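Local coordinates for hypothetical protein (Giardia lamblia, PDB 3I3F) that is of unknown function but belongs to the YjgF-like endoribonuclease L-PSP family and binds pentanoic acid, at residues G46-K49 against S50-H54; T64-N67 against I68-C71; E98-F101 against N102-Y105; G56-E59 against Q60-T64. One frame throughout, in Å; residues are numbered along the deposited sequence.

Contact 1 (G46-K49 against S50-H54); sequences GIDK and SGTLH
Asp-48 carries most of the polar contact between 46-49 and 50-54, and it can be followed outward from its backbone. Its CB lies 3.6 Å from His-54 NE2. The first torsion (chi1 63°) sets CG between the backbone N and the carbonyl carbon, which folds the carboxylate back over the chain that follows. OD1 then accepts twice, from opposite faces of the carboxylate plane: Ser-50 OG donates at 2.6 Å to Asp-48 OD1 on the syn side, and Thr-52 N reaches the same oxygen at 3.1 Å from well above the plane. Asp-48 OD2 takes the N-H of His-54, NE2 lying 3.0 Å from it with an angle at the hydrogen of 147°. The carboxylate oxygen sits at the edge of the imidazole, whereas the two flat groups stand nearly perpendicular, 83° apart. A water also donates to OD2.

The backbone beneath is a type I beta turn from Asp-48 to Gly-51, closed by Gly-51 N on Asp-48 O (2.9 Å), at the tip of a small hairpin-like excursion between strand 38-41 and helix 56-74. Ile-47 and Leu-53 form a single beta bridge, flanked by the bonds of Asp-48 N to Thr-52 O and of His-54 N to Gly-46 O, the latter almost straight. Away from the carboxylate, Ile-47 CG1 packs on Leu-53 CD1 at 3.6 Å, while Ile-47 CG2 rests against the backbone of Gly-51. The Ile-47 side chain also touches Val-24 and Phe-26, the second of which lines a pentanoic acid pocket.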
ATOM      1  N   GLY A  46       3.644  15.670  -8.594  1.00 10.19           N
ATOM      2  CA  GLY A  46       4.167  16.459  -9.709  1.00 10.37           C
ATOM      3  C   GLY A  46       4.679  17.838  -9.336  1.00 10.47           C
ATOM      4  O   GLY A  46       4.337  18.827  -9.985  1.00 10.54           O
ATOM      5  N   ILE A  47       5.514  17.897  -8.300  1.00 10.66           N
ATOM      6  CA  ILE A  47       6.101  19.141  -7.812  1.00 10.95           C
ATOM      7  C   ILE A  47       7.601  19.098  -8.078  1.00 11.41           C
ATOM      8  O   ILE A  47       8.258  18.096  -7.783  1.00 11.19           O
ATOM      9  CB  ILE A  47       5.829  19.316  -6.303  1.00 10.87           C
ATOM     10  CG1 ILE A  47       4.322  19.457  -6.056  1.00 11.23           C
ATOM     11  CG2 ILE A  47       6.577  20.530  -5.753  1.00 11.04           C
ATOM     12  CD1 ILE A  47       3.926  19.455  -4.595  1.00 11.54           C
ATOM     13  N   ASP A  48       8.142  20.175  -8.648  1.00 12.04           N
ATOM     14  CA  ASP A  48       9.569  20.229  -8.975  1.00 12.55           C
ATOM     15  C   ASP A  48      10.380  20.698  -7.764  1.00 12.90           C
ATOM     16  O   ASP A  48       9.811  20.996  -6.711  1.00 12.55           O
ATOM     17  CB  ASP A  48       9.834  21.085 -10.230  1.00 12.83           C
ATOM     18  CG  ASP A  48       9.435  22.545 -10.065  1.00 13.25           C
ATOM     19  OD1 ASP A  48       9.454  23.069  -8.934  1.00 13.80           O
ATOM     20  OD2 ASP A  48       9.106  23.174 -11.096  1.00 15.25           O
ATOM     21  N   LYS A  49      11.702  20.746  -7.911  1.00 13.58           N
ATOM     22  CA  LYS A  49      12.595  21.079  -6.796  1.00 14.15           C
ATOM     23  C   LYS A  49      12.324  22.470  -6.207  1.00 14.64           C
ATOM     24  O   LYS A  49      12.484  22.674  -5.003  1.00 14.93           O
ATOM     25  CB  LYS A  49      14.062  20.945  -7.231  1.00 14.19           C
ATOM     26  CG  LYS A  49      15.095  21.458  -6.227  1.00 14.28           C
ATOM     27  CD  LYS A  49      15.029  20.748  -4.883  1.00 14.65           C
ATOM     28  CE  LYS A  49      15.915  21.456  -3.871  1.00 14.68           C
ATOM     29  NZ  LYS A  49      15.965  20.754  -2.564  1.00 15.67           N
ATOM     30  N   SER A  50      11.900  23.412  -7.049  1.00 15.23           N
ATOM     31  CA  SER A  50      11.573  24.764  -6.585  1.00 15.71           C
ATOM     32  C   SER A  50      10.284  24.818  -5.756  1.00 15.82           C
ATOM     33  O   SER A  50       9.975  25.850  -5.166  1.00 16.34           O
ATOM     34  CB  SER A  50      11.465  25.737  -7.766  1.00 15.79           C
ATOM     35  OG  SER A  50      10.270  25.535  -8.504  1.00 16.87           O
ATOM     36  N   GLY A  51       9.537  23.713  -5.721  1.00 15.87           N
ATOM     37  CA  GLY A  51       8.298  23.628  -4.950  1.00 15.93           C
ATOM     38  C   GLY A  51       7.063  23.981  -5.761  1.00 15.99           C
ATOM     39  O   GLY A  51       5.982  24.160  -5.202  1.00 16.15           O
ATOM     40  N   THR A  52       7.223  24.072  -7.080  1.00 16.00           N
ATOM     41  CA  THR A  52       6.131  24.437  -7.975  1.00 16.05           C
ATOM     42  C   THR A  52       5.376  23.194  -8.438  1.00 15.76           C
ATOM     43  O   THR A  52       5.974  22.270  -8.992  1.00 15.29           O
ATOM     44  CB  THR A  52       6.655  25.191  -9.215  1.00 16.19           C
ATOM     45  OG1 THR A  52       7.321  26.390  -8.800  1.00 17.16           O
ATOM     46  CG2 THR A  52       5.513  25.547 -10.156  1.00 16.56           C
ATOM     47  N   LEU A  53       4.067  23.185  -8.204  1.00 15.63           N
ATOM     48  CA  LEU A  53       3.191  22.134  -8.710  1.00 15.66           C
ATOM     49  C   LEU A  53       2.907  22.404 -10.183  1.00 15.87           C
ATOM     50  O   LEU A  53       2.371  23.457 -10.533  1.00 16.06           O
ATOM     51  CB  LEU A  53       1.880  22.107  -7.920  1.00 15.64           C
ATOM     52  CG  LEU A  53       0.839  21.057  -8.327  1.00 15.48           C
ATOM     53  CD1 LEU A  53       1.361  19.643  -8.095  1.00 15.23           C
ATOM     54  CD2 LEU A  53      -0.457  21.286  -7.565  1.00 16.10           C
ATOM     55  N   HIS A  54       3.267  21.454 -11.042  1.00 16.01           N
ATOM     56  CA  HIS A  54       3.080  21.615 -12.484  1.00 16.34           C
ATOM     57  C   HIS A  54       1.598  21.576 -12.858  1.00 16.28           C
ATOM     58  O   HIS A  54       0.774  21.033 -12.119  1.00 16.29           O
ATOM     59  CB  HIS A  54       3.876  20.554 -13.251  1.00 16.57           C
ATOM     60  CG  HIS A  54       5.351  20.820 -13.281  1.00 17.66           C
ATOM     61  ND1 HIS A  54       6.139  20.537 -14.377  1.00 19.09           N
ATOM     62  CD2 HIS A  54       6.175  21.373 -12.360  1.00 18.70           C
ATOM     63  CE1 HIS A  54       7.387  20.887 -14.121  1.00 19.21           C
ATOM     64  NE2 HIS A  54       7.435  21.400 -12.905  1.00 19.24           N
TER
HETATM   65  O   HOH W   1       9.528  25.751 -11.735  1.00 23.44           O

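Contact 2 (T64-N67 against I68-C71); sequences TFDN and IRKC
The guanidinium of Arg-69 meets Asp-66 at its edge, near its own plane: NH2 donates to OD1 at 3.0 Å with an angle at the hydrogen of 159°, approaching on the syn side of the carboxylate. A water sits at the same edge, accepting from Arg-69 NE and donating to Asp-66 OD1, so it closes a second route between the two groups. Their planes are inclined by 41°. The ring of Phe-65 is met obliquely by Ile-68 CD1, at 3.8 Å from Phe-65 CD1, and the two side chains run alongside each other in the same direction.

The other carboxylate oxygen, Asp-66 OD2, receives Lys-70 NZ at 3.1 Å, again from the syn side. Asp-66 CG lies opposite the backbone N about the first torsion (chi1 -168°), which carries the acid forward along the helix to residues three and four places on. Lys-70 NZ has a further salt bridge to Asp-22, and Arg-69 NH1 pairs with Glu-73; the three charges of the contact thus belong to a wider network.

The backbone bonds from Ile-68 N to Thr-64 O (3.0 Å) and from Cys-71 N to Asn-67 O (2.9 Å) confirm the i to i+4 pattern. Phe-65 and Ile-68 both touch Val-133 of strand 131-139, whereas the ion pairs take the other side: this is an amphipathic alpha-helix packed on the beta-sheet of a YjgF-like fold.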
ATOM      1  N   THR A  64       6.257  13.634 -11.629  1.00  9.72           N
ATOM      2  CA  THR A  64       6.185  12.584 -10.612  1.00  9.67           C
ATOM      3  C   THR A  64       7.180  11.461 -10.892  1.00  9.85           C
ATOM      4  O   THR A  64       7.917  11.046  -9.999  1.00  9.41           O
ATOM      5  CB  THR A  64       4.762  11.998 -10.506  1.00  9.61           C
ATOM      6  OG1 THR A  64       3.861  13.016 -10.059  1.00  9.58           O
ATOM      7  CG2 THR A  64       4.723  10.833  -9.522  1.00  9.56           C
ATOM      8  N   PHE A  65       7.213  10.979 -12.130  1.00  9.99           N
ATOM      9  CA  PHE A  65       8.115   9.882 -12.466  1.00 10.23           C
ATOM     10  C   PHE A  65       9.570  10.324 -12.602  1.00 10.31           C
ATOM     11  O   PHE A  65      10.475   9.528 -12.369  1.00 10.42           O
ATOM     12  CB  PHE A  65       7.617   9.117 -13.694  1.00 10.36           C
ATOM     13  CG  PHE A  65       6.458   8.215 -13.385  1.00 10.65           C
ATOM     14  CD1 PHE A  65       6.652   7.060 -12.635  1.00 11.18           C
ATOM     15  CD2 PHE A  65       5.173   8.536 -13.793  1.00 11.25           C
ATOM     16  CE1 PHE A  65       5.590   6.230 -12.321  1.00 11.36           C
ATOM     17  CE2 PHE A  65       4.103   7.705 -13.483  1.00 11.56           C
ATOM     18  CZ  PHE A  65       4.314   6.554 -12.741  1.00 11.73           C
ATOM     19  N   ASP A  66       9.794  11.593 -12.942  1.00 10.26           N
ATOM     20  CA  ASP A  66      11.143  12.161 -12.893  1.00 10.40           C
ATOM     21  C   ASP A  66      11.657  12.176 -11.450  1.00 10.17           C
ATOM     22  O   ASP A  66      12.801  11.803 -11.195  1.00 10.25           O
ATOM     23  CB  ASP A  66      11.171  13.576 -13.481  1.00 10.55           C
ATOM     24  CG  ASP A  66      12.585  14.080 -13.726  1.00 11.94           C
ATOM     25  OD1 ASP A  66      13.370  13.364 -14.384  0.50 12.39           O
ATOM     26  OD2 ASP A  66      12.903  15.198 -13.270  0.50 12.54           O
ATOM     27  N   ASN A  67      10.805  12.601 -10.517  1.00 10.02           N
ATOM     28  CA  ASN A  67      11.134  12.561  -9.087  1.00  9.84           C
ATOM     29  C   ASN A  67      11.477  11.148  -8.622  1.00  9.78           C
ATOM     30  O   ASN A  67      12.477  10.936  -7.936  1.00  9.88           O
ATOM     31  CB  ASN A  67       9.975  13.104  -8.240  1.00  9.87           C
ATOM     32  CG  ASN A  67       9.769  14.602  -8.402  1.00  9.79           C
ATOM     33  OD1 ASN A  67      10.611  15.310  -8.955  1.00  9.99           O
ATOM     34  ND2 ASN A  67       8.640  15.092  -7.905  1.00  9.54           N
ATOM     35  N   ILE A  68      10.644  10.183  -9.004  1.00  9.67           N
ATOM     36  CA  ILE A  68      10.866   8.781  -8.656  1.00  9.69           C
ATOM     37  C   ILE A  68      12.186   8.267  -9.233  1.00  9.80           C
ATOM     38  O   ILE A  68      12.964   7.626  -8.527  1.00  9.82           O
ATOM     39  CB  ILE A  68       9.695   7.890  -9.131  1.00  9.54           C
ATOM     40  CG1 ILE A  68       8.442   8.181  -8.300  1.00  9.48           C
ATOM     41  CG2 ILE A  68      10.054   6.413  -9.019  1.00  9.69           C
ATOM     42  CD1 ILE A  68       7.169   7.618  -8.884  1.00  9.86           C
ATOM     43  N   ARG A  69      12.443   8.563 -10.505  1.00 10.01           N
ATOM     44  CA  ARG A  69      13.690   8.148 -11.154  1.00 10.40           C
ATOM     45  C   ARG A  69      14.911   8.699 -10.415  1.00 10.38           C
ATOM     46  O   ARG A  69      15.848   7.958 -10.118  1.00 10.54           O
ATOM     47  CB  ARG A  69      13.721   8.609 -12.614  1.00 10.62           C
ATOM     48  CG  ARG A  69      14.958   8.148 -13.392  1.00 11.94           C
ATOM     49  CD  ARG A  69      15.041   8.781 -14.777  1.00 13.99           C
ATOM     50  NE  ARG A  69      15.127  10.242 -14.718  1.00 15.97           N
ATOM     51  CZ  ARG A  69      16.226  10.938 -14.420  1.00 17.38           C
ATOM     52  NH1 ARG A  69      17.376  10.327 -14.141  1.00 18.46           N
ATOM     53  NH2 ARG A  69      16.175  12.266 -14.399  1.00 17.86           N
ATOM     54  N   LYS A  70      14.894   9.997 -10.124  1.00 10.37           N
ATOM     55  CA  LYS A  70      16.014  10.644  -9.442  1.00 10.51           C
ATOM     56  C   LYS A  70      16.235  10.080  -8.039  1.00 10.36           C
ATOM     57  O   LYS A  70      17.370   9.824  -7.646  1.00 10.29           O
ATOM     58  CB  LYS A  70      15.810  12.159  -9.378  1.00 10.75           C
ATOM     59  CG  LYS A  70      15.968  12.855 -10.719  1.00 11.62           C
ATOM     60  CD  LYS A  70      15.790  14.354 -10.581  1.00 13.34           C
ATOM     61  CE  LYS A  70      15.841  15.047 -11.930  1.00 14.41           C
ATOM     62  NZ  LYS A  70      15.323  16.443 -11.858  1.00 15.72           N
ATOM     63  N   CYS A  71      15.153   9.882  -7.291  1.00 10.13           N
ATOM     64  CA  CYS A  71      15.256   9.302  -5.951  1.00 10.25           C
ATOM     65  C   CYS A  71      15.861   7.903  -5.991  1.00 10.25           C
ATOM     66  O   CYS A  71      16.767   7.593  -5.216  1.00 10.19           O
ATOM     67  CB  CYS A  71      13.889   9.249  -5.267  1.00 10.19           C
ATOM     68  SG  CYS A  71      13.282  10.845  -4.701  1.00 10.52           S
TER
HETATM   69  O   HOH W   2      12.875  11.125 -15.873  1.00 31.42           O
HETATM   70  O   HOH W   3      13.141  16.641  -9.567  0.50 11.33           O

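Contact 3 (E98-F101 against N102-Y105); sequences EARF and NELY
Four successive i to i+4 bonds join 98-101 to 102-105, from Asn-102 N to Glu-98 O at 3.2 Å through to Tyr-105 N to Phe-101 O at 2.8 Å, the regular geometry of an alpha-helix.

Arg-100 reaches forward over the next turn, its CG opposite the backbone N (chi1 -176°) and its chain bent at chi2. NH1 donates to Glu-103 OE1 at 3.0 Å, arriving on the anti side of the carboxylate with an angle at the hydrogen of 150°; the two planar groups are turned 79° apart. One face of the guanidinium is covered by Leu-104, whose CD2 stands 3.7 Å above the plane over its centre. NH2 has its stronger partner in Glu-58 of helix 56-74, a salt bridge that ties the two helices together.

On the inner side Phe-101 and Tyr-105 run side by side, CZ of Phe-101 being 4.0 Å from CD1 of Tyr-105. Their rings are oblique, with centroids 5.9 Å apart. Phe-101 also touches Leu-57 and Thr-61 of helix 56-74 and Ile-87 of strand 82-90, which places it between helix and sheet within the beta-alpha-beta unit 82-123. One turn apart on the same side, Glu-98 OE2 and Asn-102 ND2 share a water, which accepts from ND2 at 2.9 Å. Asn-102 OD1 accepts from Arg-118, while Glu-98 is paired with Arg-122.

Arg-118 also lines a pentanoic acid pocket and makes a cation-pi contact with Tyr-105, which like Asn-102 packs on Asn-28 of the second subunit. The Asn-102 amide and the Tyr-105 ring probably help to orient that pocket arginine.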
ATOM      1  N   GLU A  98      -7.346  10.108 -17.200  1.00 11.47           N
ATOM      2  CA  GLU A  98      -6.899   8.786 -16.753  1.00 11.41           C
ATOM      3  C   GLU A  98      -6.215   8.024 -17.887  1.00 10.89           C
ATOM      4  O   GLU A  98      -5.175   7.398 -17.678  1.00 10.72           O
ATOM      5  CB  GLU A  98      -8.057   7.957 -16.188  1.00 11.65           C
ATOM      6  CG  GLU A  98      -7.662   6.511 -15.863  1.00 12.64           C
ATOM      7  CD  GLU A  98      -8.625   5.794 -14.931  1.00 14.14           C
ATOM      8  OE1 GLU A  98      -9.651   6.386 -14.532  1.00 15.64           O
ATOM      9  OE2 GLU A  98      -8.347   4.622 -14.595  1.00 15.88           O
ATOM     10  N   ALA A  99      -6.796   8.080 -19.084  1.00 10.30           N
ATOM     11  CA  ALA A  99      -6.211   7.416 -20.247  1.00 10.15           C
ATOM     12  C   ALA A  99      -4.858   8.025 -20.603  1.00  9.87           C
ATOM     13  O   ALA A  99      -3.926   7.299 -20.946  1.00  9.75           O
ATOM     14  CB  ALA A  99      -7.158   7.482 -21.444  1.00 10.18           C
ATOM     15  N   ARG A 100      -4.751   9.350 -20.517  1.00  9.73           N
ATOM     16  CA  ARG A 100      -3.486  10.024 -20.803  1.00  9.69           C
ATOM     17  C   ARG A 100      -2.412   9.616 -19.796  1.00  9.47           C
ATOM     18  O   ARG A 100      -1.253   9.415 -20.163  1.00  9.23           O
ATOM     19  CB  ARG A 100      -3.653  11.552 -20.829  1.00  9.75           C
ATOM     20  CG  ARG A 100      -2.385  12.326 -21.218  1.00 10.25           C
ATOM     21  CD  ARG A 100      -1.758  11.772 -22.489  1.00 11.00           C
ATOM     22  NE  ARG A 100      -0.613  12.547 -22.960  1.00 11.57           N
ATOM     23  CZ  ARG A 100       0.294  12.093 -23.825  1.00 12.07           C
ATOM     24  NH1 ARG A 100       0.207  10.860 -24.319  1.00 12.39           N
ATOM     25  NH2 ARG A 100       1.302  12.872 -24.200  1.00 12.53           N
ATOM     26  N   PHE A 101      -2.799   9.474 -18.530  1.00  9.49           N
ATOM     27  CA  PHE A 101      -1.863   8.992 -17.522  1.00  9.58           C
ATOM     28  C   PHE A 101      -1.251   7.654 -17.931  1.00  9.45           C
ATOM     29  O   PHE A 101      -0.038   7.475 -17.844  1.00  9.35           O
ATOM     30  CB  PHE A 101      -2.518   8.849 -16.147  1.00  9.64           C
ATOM     31  CG  PHE A 101      -1.648   8.132 -15.159  1.00  9.79           C
ATOM     32  CD1 PHE A 101      -0.672   8.817 -14.454  1.00 10.42           C
ATOM     33  CD2 PHE A 101      -1.763   6.760 -14.979  1.00 10.64           C
ATOM     34  CE1 PHE A 101       0.156   8.151 -13.563  1.00 10.80           C
ATOM     35  CE2 PHE A 101      -0.936   6.090 -14.094  1.00 11.25           C
ATOM     36  CZ  PHE A 101       0.021   6.784 -13.386  1.00 11.29           C
ATOM     37  N   ASN A 102      -2.090   6.719 -18.367  1.00  9.43           N
ATOM     38  CA  ASN A 102      -1.600   5.393 -18.751  1.00  9.48           C
ATOM     39  C   ASN A 102      -0.725   5.414 -20.005  1.00  9.46           C
ATOM     40  O   ASN A 102       0.237   4.655 -20.102  1.00  9.53           O
ATOM     41  CB  ASN A 102      -2.757   4.402 -18.901  1.00  9.51           C
ATOM     42  CG  ASN A 102      -3.347   4.001 -17.564  1.00  9.95           C
ATOM     43  OD1 ASN A 102      -2.616   3.738 -16.607  1.00 10.91           O
ATOM     44  ND2 ASN A 102      -4.672   3.955 -17.488  1.00 11.18           N
ATOM     45  N   GLU A 103      -1.042   6.299 -20.947  1.00  9.46           N
ATOM     46  CA  GLU A 103      -0.188   6.492 -22.118  1.00  9.50           C
ATOM     47  C   GLU A 103       1.205   6.948 -21.688  1.00  9.38           C
ATOM     48  O   GLU A 103       2.211   6.416 -22.159  1.00  9.37           O
ATOM     49  CB  GLU A 103      -0.796   7.520 -23.074  1.00  9.56           C
ATOM     50  CG  GLU A 103      -2.101   7.065 -23.711  1.00 10.12           C
ATOM     51  CD  GLU A 103      -2.802   8.149 -24.514  1.00 10.74           C
ATOM     52  OE1 GLU A 103      -2.392   9.329 -24.449  1.00 11.68           O
ATOM     53  OE2 GLU A 103      -3.784   7.816 -25.209  1.00 11.77           O
ATOM     54  N   LEU A 104       1.253   7.926 -20.785  1.00  9.50           N
ATOM     55  CA  LEU A 104       2.521   8.436 -20.257  1.00  9.64           C
ATOM     56  C   LEU A 104       3.242   7.382 -19.416  1.00  9.61           C
ATOM     57  O   LEU A 104       4.466   7.262 -19.475  1.00  9.50           O
ATOM     58  CB  LEU A 104       2.285   9.697 -19.423  1.00  9.80           C
ATOM     59  CG  LEU A 104       1.769  10.904 -20.208  1.00 10.38           C
ATOM     60  CD1 LEU A 104       1.177  11.938 -19.267  1.00 11.38           C
ATOM     61  CD2 LEU A 104       2.884  11.506 -21.052  1.00 11.28           C
ATOM     62  N   TYR A 105       2.475   6.618 -18.642  1.00  9.65           N
ATOM     63  CA  TYR A 105       3.023   5.534 -17.828  1.00  9.80           C
ATOM     64  C   TYR A 105       3.789   4.531 -18.688  1.00 10.16           C
ATOM     65  O   TYR A 105       4.876   4.085 -18.318  1.00 10.27           O
ATOM     66  CB  TYR A 105       1.893   4.820 -17.083  1.00  9.70           C
ATOM     67  CG  TYR A 105       2.369   3.793 -16.086  1.00  9.28           C
ATOM     68  CD1 TYR A 105       2.700   4.164 -14.788  1.00  9.05           C
ATOM     69  CD2 TYR A 105       2.479   2.451 -16.436  1.00  9.23           C
ATOM     70  CE1 TYR A 105       3.133   3.227 -13.862  1.00  9.07           C
ATOM     71  CE2 TYR A 105       2.910   1.506 -15.517  1.00  9.37           C
ATOM     72  CZ  TYR A 105       3.236   1.902 -14.230  1.00  9.13           C
ATOM     73  OH  TYR A 105       3.665   0.976 -13.305  1.00  9.83           O
TER
HETATM   74  O   HOH W   4      -5.670   3.563 -14.774  1.00 18.43           O

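Contact 4 (G56-E59 against Q60-T64)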
ATOM      1  N   GLY A  56      -1.702  20.603 -14.904  1.00 15.40           N
ATOM      2  CA  GLY A  56      -2.348  19.568 -15.701  1.00 15.10           C
ATOM      3  C   GLY A  56      -1.833  18.172 -15.415  1.00 14.69           C
ATOM      4  O   GLY A  56      -0.740  17.992 -14.870  1.00 14.50           O
ATOM      5  N   LEU A  57      -2.632  17.184 -15.804  1.00 14.42           N
ATOM      6  CA  LEU A  57      -2.335  15.778 -15.545  1.00 14.03           C
ATOM      7  C   LEU A  57      -1.012  15.345 -16.170  1.00 13.79           C
ATOM      8  O   LEU A  57      -0.204  14.686 -15.523  1.00 13.19           O
ATOM      9  CB  LEU A  57      -3.482  14.900 -16.068  1.00 14.10           C
ATOM     10  CG  LEU A  57      -3.408  13.375 -15.901  1.00 14.03           C
ATOM     11  CD1 LEU A  57      -2.538  12.736 -16.985  1.00 13.85           C
ATOM     12  CD2 LEU A  57      -2.929  12.981 -14.507  1.00 14.21           C
ATOM     13  N   GLU A  58      -0.788  15.727 -17.423  1.00 13.59           N
ATOM     14  CA  GLU A  58       0.399  15.284 -18.149  1.00 13.57           C
ATOM     15  C   GLU A  58       1.701  15.754 -17.494  1.00 13.16           C
ATOM     16  O   GLU A  58       2.592  14.946 -17.235  1.00 13.05           O
ATOM     17  CB  GLU A  58       0.338  15.734 -19.613  1.00 13.81           C
ATOM     18  CG  GLU A  58       1.587  15.389 -20.410  1.00 14.94           C
ATOM     19  CD  GLU A  58       1.354  15.331 -21.910  1.00 16.20           C
ATOM     20  OE1 GLU A  58       0.214  15.555 -22.371  1.00 17.77           O
ATOM     21  OE2 GLU A  58       2.330  15.050 -22.635  0.50 17.03           O
ATOM     22  N   GLU A  59       1.805  17.052 -17.222  1.00 12.79           N
ATOM     23  CA  GLU A  59       3.027  17.603 -16.635  1.00 12.51           C
ATOM     24  C   GLU A  59       3.244  17.139 -15.192  1.00 12.03           C
ATOM     25  O   GLU A  59       4.382  16.913 -14.783  1.00 11.88           O
ATOM     26  CB  GLU A  59       3.037  19.132 -16.732  1.00 12.82           C
ATOM     27  CG  GLU A  59       3.053  19.659 -18.170  1.00 13.75           C
ATOM     28  CD  GLU A  59       4.248  19.169 -18.979  1.00 15.31           C
ATOM     29  OE1 GLU A  59       5.358  19.069 -18.416  0.50 15.31           O
ATOM     30  OE2 GLU A  59       4.075  18.886 -20.184  0.50 15.85           O
ATOM     31  N   GLN A  60       2.166  16.982 -14.427  1.00 11.35           N
ATOM     32  CA  GLN A  60       2.285  16.402 -13.086  1.00 10.91           C
ATOM     33  C   GLN A  60       2.771  14.957 -13.151  1.00 10.79           C
ATOM     34  O   GLN A  60       3.589  14.542 -12.332  1.00 10.55           O
ATOM     35  CB  GLN A  60       0.964  16.477 -12.315  1.00 10.88           C
ATOM     36  CG  GLN A  60       0.638  17.871 -11.803  1.00 10.66           C
ATOM     37  CD  GLN A  60      -0.550  17.901 -10.855  1.00 10.85           C
ATOM     38  OE1 GLN A  60      -0.865  16.909 -10.194  1.00 10.53           O
ATOM     39  NE2 GLN A  60      -1.209  19.051 -10.776  1.00 11.32           N
ATOM     40  N   THR A  61       2.277  14.201 -14.129  1.00 10.43           N
ATOM     41  CA  THR A  61       2.681  12.807 -14.302  1.00 10.39           C
ATOM     42  C   THR A  61       4.162  12.697 -14.662  1.00 10.52           C
ATOM     43  O   THR A  61       4.886  11.902 -14.064  1.00 10.41           O
ATOM     44  CB  THR A  61       1.824  12.100 -15.370  1.00 10.37           C
ATOM     45  OG1 THR A  61       0.455  12.093 -14.945  1.00 10.29           O
ATOM     46  CG2 THR A  61       2.290  10.665 -15.585  1.00 10.46           C
ATOM     47  N   ARG A  62       4.615  13.503 -15.619  1.00 10.58           N
ATOM     48  CA  ARG A  62       6.019  13.486 -16.029  0.50 10.70           C
ATOM     49  C   ARG A  62       6.939  13.875 -14.870  1.00 10.62           C
ATOM     50  O   ARG A  62       7.977  13.254 -14.656  1.00 10.62           O
ATOM     51  CB  ARG A  62       6.247  14.418 -17.224  0.50 10.86           C
ATOM     52  CG  ARG A  62       5.605  13.934 -18.516  0.50 11.51           C
ATOM     53  CD  ARG A  62       5.869  14.894 -19.667  0.50 12.19           C
ATOM     54  NE  ARG A  62       5.243  14.454 -20.912  0.50 13.05           N
ATOM     55  CZ  ARG A  62       5.770  13.553 -21.737  0.50 13.81           C
ATOM     56  NH1 ARG A  62       6.935  12.991 -21.449  0.50 14.29           N
ATOM     57  NH2 ARG A  62       5.132  13.214 -22.851  0.50 14.16           N
ATOM     58  N   GLN A  63       6.549  14.905 -14.121  1.00 10.33           N
ATOM     59  CA  GLN A  63       7.339  15.359 -12.977  1.00 10.19           C
ATOM     60  C   GLN A  63       7.383  14.304 -11.866  1.00  9.95           C
ATOM     61  O   GLN A  63       8.425  14.105 -11.244  1.00  9.78           O
ATOM     62  CB  GLN A  63       6.795  16.685 -12.434  1.00 10.34           C
ATOM     63  CG  GLN A  63       7.630  17.295 -11.311  1.00 10.92           C
ATOM     64  CD  GLN A  63       9.007  17.720 -11.779  1.00 12.23           C
ATOM     65  OE1 GLN A  63       9.135  18.555 -12.672  1.00 13.49           O
ATOM     66  NE2 GLN A  63      10.044  17.148 -11.177  1.00 13.06           N
ATOM     67  N   THR A  64       6.257  13.634 -11.629  1.00  9.72           N
ATOM     68  CA  THR A  64       6.185  12.584 -10.612  1.00  9.67           C
ATOM     69  C   THR A  64       7.180  11.461 -10.892  1.00  9.85           C
ATOM     70  O   THR A  64       7.917  11.046  -9.999  1.00  9.41           O
ATOM     71  CB  THR A  64       4.762  11.998 -10.506  1.00  9.61           C
ATOM     72  OG1 THR A  64       3.861  13.016 -10.059  1.00  9.58           O
ATOM     73  CG2 THR A  64       4.723  10.833  -9.522  1.00  9.56           C
TER
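The first torsion of Thr-61 (chi1 -62°) puts OG1 beside its own backbone N, so that hydroxyl and amide both reach back to Leu-57 O. Thr-61 OG1 donates to Leu-57 O at 2.7 Å, and Thr-61 N bonds to the same oxygen at 2.9 Å. The two donors come from opposite faces of the carbonyl plane, the hydroxyl 39° out of it. Leu-57 leans in at the same place, its CD2 lying 3.5 Å from Thr-61 OG1. One turn later the pattern recurs: Thr-64 OG1 donates at 2.8 Å to Gln-60 O, which also accepts from Thr-64 N.

This is the opening of helix 56-74, in which buried threonine hydroxyls are satisfied by backbone carbonyls of the preceding turn while their residues face Val-131 and Val-133 of the sheet. Gln-60 N bonds to Gly-56 O at 3.1 Å. The amide end of Gln-60 extends beyond the helix, where OE1 accepts from Leu-130 N and NE2 donates to His-54 O and Gly-128 O.

Beside helix 95-108, where both touch Leu-104, Glu-58 and Arg-62 lie alongside each other. Glu-58 OE2 sits at the guanidinium edge, but the bonds are weak, with Arg-62 NE and Arg-62 NH2 each 3.4 Å from that oxygen. The flat groups are inclined by 32°. Arg-62 was modelled in two conformers, so this pairing is doubtful; the stronger partner of Glu-58 OE2 is Arg-100.

From the N terminus, contact 1 comes first and closes the turn between strand 38-41 and helix 56-74. Contact 4 opens that helix and contact 2 continues it; they share Thr-64. Contact 3 follows later, on helix 95-108. The four run in series and none encloses another. Besides packing, two probable hydrogen bonds tie contact 1 to the helix: Ile-47 O to Asn-67 ND2 in contact 2 (3.0 Å), and His-54 O to Gln-60 NE2 in contact 4 (3.1 Å). The helices meet through Arg-100 NH2 and Glu-58 OE2 (2.9 Å), joining contacts 3 and 4, and through Phe-65 CZ against Tyr-105 CD1 (3.5 Å), joining contacts 2 and 3. Contacts 1 and 3 do not touch.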